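Local coordinates for protein ribonucleoside-diphosphate reductase (Pseudomonas aeruginosa, PDB 5IM3) that probably reduces ribonucleoside diphosphates to the deoxyribonucleotides needed for DNA synthesis and is an allosteric enzyme that binds dATP, at residues A[225-228]-A[229-233]; A[755-758]-A[759-763]. All coordinates share one frame; numbering follows the deposited sequence.

Contact 1 of 2, residues A[225-228]-A[229-233]; sequences RLLM and DTLRA
Met228 and Arg232, an i to i+4 pair on helix 219-239, meet through both backbone and side chain. Arg232 N reaches Met228 O at 2.9 Å with an N-H...O angle of 164°. Asp229 N turns back to Leu226 O at 3.1 Å, while Leu227 O takes two weak bonds, from Thr230 N and Leu231 N.

The polar side-chain contact is an i to i+3 salt bridge along the helix, in which Arg232 NH2 donates to Asp229 OD1 over 2.8 Å, meeting it on the anti side and tilted 24° out of the carboxylate plane. A bend at chi3 (-66°) folds the arginine back along its own helix, which sets the rim of one guanidinium face over Met228 O. NH1 then lies 3.4 Å from Met228 CG, the two side chains crossing nearly at right angles. Asp229 OD2 is paired with Arg164 and Arg232 NE with the carbonyl of Ala245, so both charged groups are tied to the surroundings as well as to each other.

Apolar contact adds Leu227 CG to Leu231 CD1 at 4.0 Å and Met228 SD to Leu231 CD2 at 4.2 Å.

Leu227, Met228 and Leu231 pack on helix 297-307, whereas Leu226 and Asp229 touch helices 162-173 and 198-210.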
loop_
_atom_site.group_PDB
_atom_site.type_symbol
_atom_site.label_atom_id
_atom_site.label_comp_id
_atom_site.label_asym_id
_atom_site.label_seq_id
_atom_site.Cartn_x
_atom_site.Cartn_y
_atom_site.Cartn_z
ATOM N N ARG A 225 -35.731 34.045 24.965
ATOM C CA ARG A 225 -36.642 34.889 25.731
ATOM C C ARG A 225 -37.761 34.073 26.363
ATOM O O ARG A 225 -38.233 34.414 27.454
ATOM C CB ARG A 225 -37.206 35.987 24.833
ATOM C CG ARG A 225 -36.140 36.940 24.326
ATOM C CD ARG A 225 -36.685 37.897 23.290
ATOM N NE ARG A 225 -35.616 38.612 22.603
ATOM C CZ ARG A 225 -35.811 39.543 21.674
ATOM N NH1 ARG A 225 -37.043 39.885 21.312
ATOM N NH2 ARG A 225 -34.770 40.133 21.106
ATOM N N LEU A 226 -38.189 32.993 25.708
ATOM C CA LEU A 226 -39.201 32.124 26.299
ATOM C C LEU A 226 -38.635 31.342 27.478
ATOM O O LEU A 226 -39.281 31.238 28.529
ATOM C CB LEU A 226 -39.758 31.177 25.235
ATOM C CG LEU A 226 -40.509 31.855 24.084
ATOM C CD1 LEU A 226 -40.826 30.860 22.975
ATOM C CD2 LEU A 226 -41.782 32.520 24.588
ATOM N N LEU A 227 -37.429 30.786 27.327
ATOM C CA LEU A 227 -36.795 30.068 28.427
ATOM C C LEU A 227 -36.599 30.964 29.643
ATOM O O LEU A 227 -36.624 30.482 30.781
ATOM C CB LEU A 227 -35.449 29.500 27.969
ATOM C CG LEU A 227 -34.595 28.808 29.036
ATOM C CD1 LEU A 227 -35.342 27.631 29.652
ATOM C CD2 LEU A 227 -33.266 28.355 28.440
ATOM N N MET A 228 -36.398 32.265 29.423
ATOM C CA MET A 228 -36.189 33.189 30.532
ATOM C C MET A 228 -37.356 33.175 31.509
ATOM O O MET A 228 -37.179 33.488 32.692
ATOM C CB MET A 228 -35.976 34.599 29.986
ATOM C CG MET A 228 -35.361 35.570 30.978
ATOM S SD MET A 228 -33.578 35.357 31.133
ATOM C CE MET A 228 -33.053 35.878 29.496
ATOM N N ASP A 229 -38.555 32.821 31.038
ATOM C CA ASP A 229 -39.719 32.809 31.917
ATOM C C ASP A 229 -39.546 31.793 33.040
ATOM O O ASP A 229 -39.947 32.046 34.182
ATOM C CB ASP A 229 -40.980 32.509 31.107
ATOM C CG ASP A 229 -42.237 33.053 31.759
ATOM O OD1 ASP A 229 -42.214 34.212 32.226
ATOM O OD2 ASP A 229 -43.248 32.322 31.802
ATOM N N THR A 230 -38.951 30.636 32.736
ATOM C CA THR A 230 -38.675 29.650 33.776
ATOM C C THR A 230 -37.624 30.162 34.749
ATOM O O THR A 230 -37.723 29.931 35.961
ATOM C CB THR A 230 -38.212 28.331 33.153
ATOM O OG1 THR A 230 -39.169 27.890 32.186
ATOM C CG2 THR A 230 -38.048 27.256 34.224
ATOM N N LEU A 231 -36.604 30.852 34.236
ATOM C CA LEU A 231 -35.550 31.377 35.098
ATOM C C LEU A 231 -36.095 32.423 36.062
ATOM O O LEU A 231 -35.760 32.416 37.252
ATOM C CB LEU A 231 -34.426 31.969 34.247
ATOM C CG LEU A 231 -33.375 30.998 33.699
ATOM C CD1 LEU A 231 -33.996 29.931 32.814
ATOM C CD2 LEU A 231 -32.308 31.772 32.938
ATOM N N ARG A 232 -36.939 33.330 35.565
ATOM C CA ARG A 232 -37.504 34.366 36.424
ATOM C C ARG A 232 -38.319 33.752 37.555
ATOM O O ARG A 232 -38.165 34.130 38.723
ATOM C CB ARG A 232 -38.359 35.324 35.595
ATOM C CG ARG A 232 -37.564 36.165 34.610
ATOM C CD ARG A 232 -38.426 37.246 33.977
ATOM N NE ARG A 232 -39.472 36.688 33.121
ATOM C CZ ARG A 232 -39.431 36.664 31.793
ATOM N NH1 ARG A 232 -38.399 37.175 31.135
ATOM N NH2 ARG A 232 -40.438 36.130 31.114
ATOM N N ALA A 233 -39.186 32.791 37.229
ATOM C CA ALA A 233 -39.969 32.124 38.264
ATOM C C ALA A 233 -39.066 31.379 39.238
ATOM O O ALA A 233 -39.260 31.449 40.457
ATOM C CB ALA A 233 -40.972 31.165 37.626
#

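Contact 2 of 2, residues A[755-758]-A[759-763]; sequences ERVQ and KGIRN
A type I beta turn from Val757 to Gly760 carries the chain out of helix 751-757, within the barrel-domain part of the reductase. Two backbone bonds make the exit: Lys759 N donates to Arg756 O at 3.1 Å, and Gly760 N closes the turn on Val757 O at 2.9 Å. In both cases the donor stands well above the plane of the carbonyl, 63° and 56° out of it. Gly760 then leaves helical geometry with a positive phi of 139°, at backbone angles where a CB would be pressed against the preceding carbonyl oxygen.

The side chains divide between a polar surface and a buried apolar pair. Lys759 leans back over the last helical turn: its CB lies 3.4 Å from Arg756 O, and its CD reaches 4.0 Å from Glu755 O. The aliphatic part of the lysine thus rests on backbone, while NZ remains 6.4 Å from Glu755 OE1, too far for a salt bridge. Beyond the glycine, the Ile761 side chain still touches that of Val757. Val757 CG2, anti to its own nitrogen, meets Ile761 CG2 at 3.7 Å, with the two branched side chains side by side and pointing the same way.

Trp718 touches both members of this apolar pair, and Leu723 adds to the valine side. Arg756 extends to helix 679-707, where its NH2 and NH1 form salt bridges with Asp702 and Asp705, respectively. Ile761 packs on Cys701 of the same helix, and Arg762 bonds through its backbone to Ser700, so the helix end and the departing loop are both fastened to helix 679-707.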
loop_
_atom_site.group_PDB
_atom_site.type_symbol
_atom_site.label_atom_id
_atom_site.label_comp_id
_atom_site.label_asym_id
_atom_site.label_seq_id
_atom_site.Cartn_x
_atom_site.Cartn_y
_atom_site.Cartn_z
ATOM N N GLU A 755 5.502 59.357 22.795
ATOM C CA GLU A 755 6.088 60.257 23.779
ATOM C C GLU A 755 5.477 60.035 25.158
ATOM O O GLU A 755 6.201 59.924 26.154
ATOM C CB GLU A 755 5.901 61.709 23.338
ATOM C CG GLU A 755 6.675 62.722 24.168
ATOM C CD GLU A 755 6.336 64.154 23.804
ATOM O OE1 GLU A 755 5.184 64.406 23.389
ATOM O OE2 GLU A 755 7.219 65.026 23.931
ATOM N N ARG A 756 4.144 59.962 25.234
ATOM C CA ARG A 756 3.489 59.807 26.530
ATOM C C ARG A 756 3.814 58.467 27.171
ATOM O O ARG A 756 3.834 58.362 28.403
ATOM C CB ARG A 756 1.973 59.961 26.389
ATOM C CG ARG A 756 1.214 59.688 27.692
ATOM C CD ARG A 756 -0.028 60.556 27.836
ATOM N NE ARG A 756 -1.217 59.952 27.236
ATOM C CZ ARG A 756 -2.272 59.503 27.913
ATOM N NH1 ARG A 756 -2.325 59.572 29.238
ATOM N NH2 ARG A 756 -3.296 58.982 27.251
ATOM N N VAL A 757 4.060 57.436 26.363
ATOM C CA VAL A 757 4.352 56.121 26.924
ATOM C C VAL A 757 5.655 56.160 27.711
ATOM O O VAL A 757 5.782 55.518 28.761
ATOM C CB VAL A 757 4.393 55.059 25.811
ATOM C CG1 VAL A 757 5.478 55.383 24.803
ATOM C CG2 VAL A 757 4.620 53.683 26.398
ATOM N N GLN A 758 6.643 56.916 27.225
ATOM C CA GLN A 758 7.929 56.971 27.909
ATOM C C GLN A 758 7.809 57.569 29.302
ATOM O O GLN A 758 8.716 57.388 30.122
ATOM C CB GLN A 758 8.934 57.770 27.076
ATOM C CG GLN A 758 9.207 57.159 25.711
ATOM C CD GLN A 758 10.155 57.988 24.874
ATOM O OE1 GLN A 758 11.161 58.490 25.369
ATOM N NE2 GLN A 758 9.831 58.145 23.597
ATOM N N LYS A 759 6.711 58.267 29.590
ATOM C CA LYS A 759 6.476 58.821 30.915
ATOM C C LYS A 759 5.874 57.810 31.883
ATOM O O LYS A 759 5.880 58.058 33.092
ATOM C CB LYS A 759 5.566 60.046 30.807
ATOM C CG LYS A 759 6.241 61.241 30.143
ATOM C CD LYS A 759 5.261 62.089 29.340
ATOM C CE LYS A 759 4.199 62.732 30.214
ATOM N NZ LYS A 759 3.221 63.505 29.399
ATOM N N GLY A 760 5.364 56.682 31.390
ATOM C CA GLY A 760 4.838 55.650 32.263
ATOM C C GLY A 760 3.563 55.009 31.757
ATOM O O GLY A 760 2.663 55.700 31.270
ATOM N N ILE A 761 3.476 53.681 31.856
ATOM C CA ILE A 761 2.221 52.975 31.652
ATOM C C ILE A 761 2.019 52.004 32.806
ATOM O O ILE A 761 2.944 51.691 33.562
ATOM C CB ILE A 761 2.144 52.227 30.299
ATOM C CG1 ILE A 761 3.236 51.169 30.181
ATOM C CG2 ILE A 761 2.240 53.211 29.151
ATOM C CD1 ILE A 761 3.090 50.328 28.932
ATOM N N ARG A 762 0.784 51.531 32.929
ATOM C CA ARG A 762 0.362 50.747 34.078
ATOM C C ARG A 762 0.641 49.259 33.924
ATOM O O ARG A 762 0.660 48.544 34.931
ATOM C CB ARG A 762 -1.138 50.974 34.317
ATOM C CG ARG A 762 -1.758 50.195 35.468
ATOM C CD ARG A 762 -1.152 50.560 36.810
ATOM N NE ARG A 762 -1.867 49.907 37.901
ATOM C CZ ARG A 762 -1.512 49.973 39.178
ATOM N NH1 ARG A 762 -0.439 50.663 39.537
ATOM N NH2 ARG A 762 -2.233 49.345 40.097
ATOM N N ASN A 763 0.873 48.780 32.702
ATOM C CA ASN A 763 0.924 47.349 32.435
ATOM C C ASN A 763 2.088 47.021 31.509
ATOM O O ASN A 763 2.278 47.685 30.485
ATOM C CB ASN A 763 -0.393 46.878 31.812
ATOM C CG ASN A 763 -1.606 47.338 32.595
ATOM O OD1 ASN A 763 -2.252 48.328 32.245
ATOM N ND2 ASN A 763 -1.922 46.617 33.663
#

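Overall arrangement
The two contacts illustrate how local interactions act in different settings: contact 1 lies within a continuing helix, whereas contact 2 shapes the end of one. They follow in series along the chain, 225-233 in the second ATP-cone region and 755-763 in the barrel domain. Their centres are 48 Å apart and their nearest atoms about 33 Å, without touching. Both lie away from the known dATP sites. Two of those sites involve residues of the first ATP cone, such as Arg37, and a third includes Asp380 and Arg410, which belong to the same barrel domain as contact 2. Each contact is therefore local packing, not part of a nucleotide pocket.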